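Periplasmic binding protein (Roseiflexus sp. RS-1, PDB 5GJ3) binds heme, two molecules in this form, in the cleft between its lobes and probably delivers it to a bacterial heme-import transporter. Local coordinates at residues Ala170-Ile175 against Thr255-Ala260; Asp94-Asp99 against Gly160-Val165. One frame throughout, in Å; residues are numbered along the deposited sequence.

Contact 1 of 2, residues Ala170-Ile175 against Thr255-Ala260; sequences AAAGGI and TDLTIA. With ZN (zinc ion), chain G.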
loop_
_atom_site.group_PDB
_atom_site.type_symbol
_atom_site.label_atom_id
_atom_site.label_comp_id
_atom_site.label_asym_id
_atom_site.label_seq_id
_atom_site.Cartn_x
_atom_site.Cartn_y
_atom_site.Cartn_z
ATOM N N ALA A 170 11.289 4.780 -6.469
ATOM C CA ALA A 170 11.878 5.207 -7.768
ATOM C C ALA A 170 11.098 6.347 -8.381
ATOM O O ALA A 170 11.675 7.352 -8.764
ATOM C CB ALA A 170 11.988 4.050 -8.757
ATOM N N ALA A 171 9.775 6.233 -8.417
ATOM C CA ALA A 171 8.984 7.330 -9.013
ATOM C C ALA A 171 9.073 8.607 -8.214
ATOM O O ALA A 171 8.862 9.666 -8.761
ATOM C CB ALA A 171 7.528 6.917 -9.209
ATOM N N ALA A 172 9.343 8.532 -6.913
ATOM C CA ALA A 172 9.514 9.770 -6.113
ATOM C C ALA A 172 10.943 10.344 -6.207
ATOM O O ALA A 172 11.270 11.362 -5.568
ATOM C CB ALA A 172 9.126 9.522 -4.641
ATOM N N GLY A 173 11.797 9.708 -6.997
ATOM C CA GLY A 173 13.140 10.258 -7.285
ATOM C C GLY A 173 14.220 9.830 -6.295
ATOM O O GLY A 173 15.230 10.527 -6.148
ATOM N N GLY A 174 14.013 8.690 -5.625
ATOM C CA GLY A 174 14.978 8.116 -4.676
ATOM C C GLY A 174 15.582 6.843 -5.240
ATOM O O GLY A 174 15.113 6.306 -6.239
ATOM N N ILE A 175 16.648 6.369 -4.619
ATOM C CA ILE A 175 17.270 5.114 -5.049
ATOM C C ILE A 175 16.919 4.091 -3.975
ATOM O O ILE A 175 17.115 4.367 -2.765
ATOM C CB ILE A 175 18.822 5.219 -5.141
ATOM C CG1 ILE A 175 19.257 6.360 -6.066
ATOM C CG2 ILE A 175 19.449 3.879 -5.501
ATOM C CD1 ILE A 175 18.776 6.192 -7.499
ATOM N N THR A 255 3.883 12.351 -3.536
ATOM C CA THR A 255 4.207 13.768 -3.313
ATOM C C THR A 255 4.895 13.857 -1.932
ATOM O O THR A 255 5.896 14.544 -1.785
ATOM C CB THR A 255 2.905 14.664 -3.327
ATOM O OG1 THR A 255 2.304 14.662 -4.640
ATOM C CG2 THR A 255 3.152 16.081 -2.872
ATOM N N ASP A 256 4.341 13.174 -0.926
ATOM C CA ASP A 256 4.977 13.235 0.407
ATOM C C ASP A 256 6.399 12.652 0.314
ATOM O O ASP A 256 7.321 13.241 0.901
ATOM C CB ASP A 256 4.177 12.474 1.474
ATOM C CG ASP A 256 2.827 13.106 1.755
ATOM O OD1 ASP A 256 2.600 14.280 1.366
ATOM O OD2 ASP A 256 1.957 12.423 2.356
ATOM N N LEU A 257 6.559 11.493 -0.349
ATOM C CA LEU A 257 7.894 10.917 -0.465
ATOM C C LEU A 257 8.835 11.870 -1.185
ATOM O O LEU A 257 9.963 12.095 -0.712
ATOM C CB LEU A 257 7.900 9.571 -1.205
ATOM C CG LEU A 257 7.173 8.456 -0.501
ATOM C CD1 LEU A 257 7.113 7.309 -1.517
ATOM C CD2 LEU A 257 8.012 8.123 0.743
ATOM N N THR A 258 8.404 12.411 -2.341
ATOM C CA THR A 258 9.369 13.188 -3.143
ATOM C C THR A 258 9.791 14.482 -2.461
ATOM O O THR A 258 10.928 14.917 -2.576
ATOM C CB THR A 258 8.870 13.448 -4.621
ATOM O OG1 THR A 258 9.997 13.725 -5.409
ATOM C CG2 THR A 258 7.926 14.679 -4.712
ATOM N N ILE A 259 8.866 15.108 -1.751
ATOM C CA ILE A 259 9.184 16.282 -0.895
ATOM C C ILE A 259 10.279 15.913 0.126
ATOM O O ILE A 259 11.285 16.610 0.259
ATOM C CB ILE A 259 7.921 16.856 -0.159
ATOM C CG1 ILE A 259 6.853 17.396 -1.146
ATOM C CG2 ILE A 259 8.324 17.972 0.810
ATOM C CD1 ILE A 259 7.442 18.220 -2.237
ATOM N N ALA A 260 10.089 14.802 0.839
ATOM C CA ALA A 260 11.105 14.323 1.801
ATOM C C ALA A 260 12.450 13.954 1.124
ATOM O O ALA A 260 13.545 14.306 1.601
ATOM C CB ALA A 260 10.561 13.144 2.570
HETATM ZN ZN ZN G . 0.852 15.313 1.539
HETATM O O HOH W 1 0.214 14.346 3.300
HETATM O O HOH W 2 0.365 14.498 -0.254
#

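Contact 2 of 2, residues Asp94-Asp99 against Gly160-Val165; sequences DPPSLD and GRNTAV. With ZN (zinc ion), chain D.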
loop_
_atom_site.group_PDB
_atom_site.type_symbol
_atom_site.label_atom_id
_atom_site.label_comp_id
_atom_site.label_asym_id
_atom_site.label_seq_id
_atom_site.Cartn_x
_atom_site.Cartn_y
_atom_site.Cartn_z
ATOM N N ASP A 94 -3.312 -7.051 -9.473
ATOM C CA ASP A 94 -2.750 -5.916 -8.707
ATOM C C ASP A 94 -1.225 -5.924 -8.805
ATOM O O ASP A 94 -0.580 -6.206 -7.800
ATOM C CB ASP A 94 -3.174 -6.031 -7.231
ATOM C CG ASP A 94 -2.834 -4.772 -6.397
ATOM O OD1 ASP A 94 -2.449 -3.686 -6.952
ATOM O OD2 ASP A 94 -2.970 -4.897 -5.163
ATOM N N PRO A 95 -0.658 -5.667 -10.006
ATOM C CA PRO A 95 0.787 -5.659 -10.256
ATOM C C PRO A 95 1.507 -4.530 -9.449
ATOM O O PRO A 95 0.879 -3.527 -9.087
ATOM C CB PRO A 95 0.861 -5.383 -11.765
ATOM C CG PRO A 95 -0.372 -4.534 -12.030
ATOM C CD PRO A 95 -1.403 -5.287 -11.218
ATOM N N PRO A 96 2.813 -4.697 -9.166
ATOM C CA PRO A 96 3.653 -3.617 -8.603
ATOM C C PRO A 96 4.026 -2.600 -9.700
ATOM O O PRO A 96 5.123 -2.635 -10.240
ATOM C CB PRO A 96 4.879 -4.385 -8.090
ATOM C CG PRO A 96 4.984 -5.555 -9.042
ATOM C CD PRO A 96 3.557 -5.968 -9.296
ATOM N N SER A 97 3.108 -1.680 -10.003
ATOM C CA SER A 97 3.204 -0.811 -11.153
ATOM C C SER A 97 2.410 0.482 -10.842
ATOM O O SER A 97 1.370 0.419 -10.147
ATOM C CB SER A 97 2.537 -1.551 -12.313
ATOM O OG SER A 97 2.130 -0.661 -13.319
ATOM N N LEU A 98 2.859 1.624 -11.375
ATOM C CA LEU A 98 2.102 2.864 -11.268
ATOM C C LEU A 98 0.854 2.880 -12.162
ATOM O O LEU A 98 0.075 3.791 -12.069
ATOM C CB LEU A 98 2.961 4.099 -11.582
ATOM C CG LEU A 98 3.915 4.484 -10.457
ATOM C CD1 LEU A 98 4.640 5.726 -10.893
ATOM C CD2 LEU A 98 3.176 4.743 -9.171
ATOM N N ASP A 99 0.688 1.877 -13.008
ATOM C CA ASP A 99 -0.590 1.636 -13.707
ATOM C C ASP A 99 -1.688 0.898 -12.886
ATOM O O ASP A 99 -2.861 0.889 -13.290
ATOM C CB ASP A 99 -0.314 0.804 -14.963
ATOM C CG ASP A 99 0.359 1.609 -16.040
ATOM O OD1 ASP A 99 0.245 2.853 -16.012
ATOM O OD2 ASP A 99 1.005 0.998 -16.919
ATOM N N GLY A 160 13.305 -5.149 -1.645
ATOM C CA GLY A 160 14.068 -4.874 -2.843
ATOM C C GLY A 160 13.130 -4.752 -4.039
ATOM O O GLY A 160 11.992 -4.245 -3.908
ATOM N N ARG A 161 13.610 -5.207 -5.195
ATOM C CA ARG A 161 12.873 -5.067 -6.458
ATOM C C ARG A 161 11.665 -6.003 -6.537
ATOM O O ARG A 161 11.525 -6.929 -5.698
ATOM C CB ARG A 161 13.804 -5.186 -7.679
ATOM C CG ARG A 161 14.803 -4.041 -7.710
ATOM C CD ARG A 161 15.367 -3.696 -9.084
ATOM N NE ARG A 161 16.626 -2.939 -8.958
ATOM C CZ ARG A 161 17.465 -2.662 -9.964
ATOM N NH1 ARG A 161 17.195 -3.054 -11.207
ATOM N NH2 ARG A 161 18.583 -1.983 -9.725
ATOM N N ASN A 162 10.791 -5.724 -7.511
ATOM C CA ASN A 162 9.500 -6.390 -7.641
ATOM C C ASN A 162 8.570 -6.219 -6.403
ATOM O O ASN A 162 7.901 -7.160 -5.981
ATOM C CB ASN A 162 9.669 -7.881 -8.039
ATOM C CG ASN A 162 8.411 -8.450 -8.676
ATOM O OD1 ASN A 162 7.870 -7.865 -9.616
ATOM N ND2 ASN A 162 7.927 -9.575 -8.154
ATOM N N THR A 163 8.567 -5.019 -5.814
ATOM C CA THR A 163 7.654 -4.660 -4.733
ATOM C C THR A 163 7.024 -3.304 -5.080
ATOM O O THR A 163 7.649 -2.452 -5.771
ATOM C CB THR A 163 8.373 -4.525 -3.348
ATOM O OG1 THR A 163 9.349 -3.465 -3.402
ATOM C CG2 THR A 163 9.081 -5.829 -2.926
ATOM N N ALA A 164 5.803 -3.087 -4.586
ATOM C CA ALA A 164 5.162 -1.773 -4.684
ATOM C C ALA A 164 6.082 -0.682 -4.111
ATOM O O ALA A 164 6.129 0.407 -4.670
ATOM C CB ALA A 164 3.848 -1.757 -3.912
ATOM N N VAL A 165 6.751 -0.946 -2.975
ATOM C CA VAL A 165 7.503 0.156 -2.312
ATOM C C VAL A 165 8.705 0.541 -3.191
ATOM O O VAL A 165 9.053 1.729 -3.295
ATOM C CB VAL A 165 7.884 -0.131 -0.833
ATOM C CG1 VAL A 165 8.894 -1.265 -0.715
ATOM C CG2 VAL A 165 8.419 1.152 -0.145
HETATM ZN ZN ZN D . -4.538 -4.956 -3.846
HETATM O O HOH W 3 -4.476 -6.097 -2.266
#

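Contact 1 of 2, residues Ala170-Ile175 against Thr255-Ala260
T258 reaches from helix 250-267 to the backbone of A172, just past the end of helix 164-171. Its OG1 donates a hydrogen bond of 2.7 Å to A172 O, arriving from above the carbonyl plane, 36° out of it, with a bent C=O...donor angle of 129°. The hydroxyl is placed by a first torsion that sets OG1 anti to the backbone N (chi1 -158°), leaving CG2 in the crowded position between N and the carbonyl carbon. T258 CA makes a longer CA-H...O contact with A172 O, at 3.6 Å. Beside this polar grip lies a small apolar one: A172 CB sits 3.6 Å from L257 CB and 3.9 Å from T258 CB, so the methyl rests close against the helix backbone. With a valine in place of T258, the buried A172 carbonyl would lose this hydroxyl donor and is likely to be left facing a methyl group.

The next shell explains the orientation of that carbonyl. G173 turns the chain with positive phi, and G173 N bonds back to A170 O at 2.9 Å; a side chain at G173 would jam against the carbonyl O of A172. L254 and F261 of helix 250-267 complete the setting of A172, L257 leans on L238, and T258 also touches L135 and A136 of helix 115-136. On another face, D256 OD1 binds a zinc ion at 2.0 Å, while its OD2 is held by Y242 OH and a zinc-bound water. The arrangement is a Schellman motif at a helix C terminus, docked through the A172 carbonyl onto the C-terminal helix of a periplasmic binding protein.

Contact 2 of 2, residues Asp94-Asp99 against Gly160-Val165
P96 meets the N-terminal end of helix 164-171 by van der Waals contact. Its ring carbon CB approaches the peptide between T163 and A164, 3.8 Å from A164 N and 3.9 Å from T163 C, so the ring is laid against backbone more than against side chains. The neighbouring ring carbon CG lies 3.7 Å from N162 OD1. That amide comes within range because CG of N162 stands anti to its own backbone N (chi1 -159°), the ring and the asparagine crossing obliquely; N162 ND2 has a weak hydrogen bond to E185. P96 itself is the centre of an inverse gamma turn, which presents the ring to its partner.

Hydrogen bonds local to each segment shape the two surfaces. T163 is the N-cap of helix 164-171: its OG1 accepts from D166 N, one residue beyond the segment, and donates to G160 O at 2.8 Å, nearly along the C=O axis (171°). One hydroxyl thus joins the first turn of the helix to the loop before it, which is consistent with a well-held peptide where P96 touches it. In the other segment S97 OG accepts from D99 N at 2.9 Å, a capping bond in the turn that leads into helix 100-111.

Metal and charge hold the start of 94-99. D94 OD2 binds a zinc ion at 2.0 Å together with D14, D70 and a water, and OD1 forms a salt bridge with K104. Both carboxylate oxygens therefore face positive charge, which would be expected to favour the ionised form. A164 in turn touches M246, and its side chain lies about 7 Å from a bound heme. The arrangement belongs to the cleft floor of a two-lobed periplasmic binding protein, where a proline loop of one lobe abuts a capped helix N terminus of the other.

From the N terminus, the chain first builds the lobe with the parallel sheet, and D94-D99 follows its edge strand 89-92. Helices 100-111 and 115-136 and the hairpin strands 144-151 and 155-159 come next before contact 2 closes the loop at 160-165. Helix 164-171 then leads straight into contact 1, whose own loop runs through the rest of the mixed sheet to the final helix 250-267. The two loops lie in series, neither nesting nor crossing. Both contacts use helix 164-171, one near each end, and they touch where A171 CB packs 3.5 Å from L98 CD1. Through this one helix the first lobe, the second lobe and the C-terminal helix are tied together.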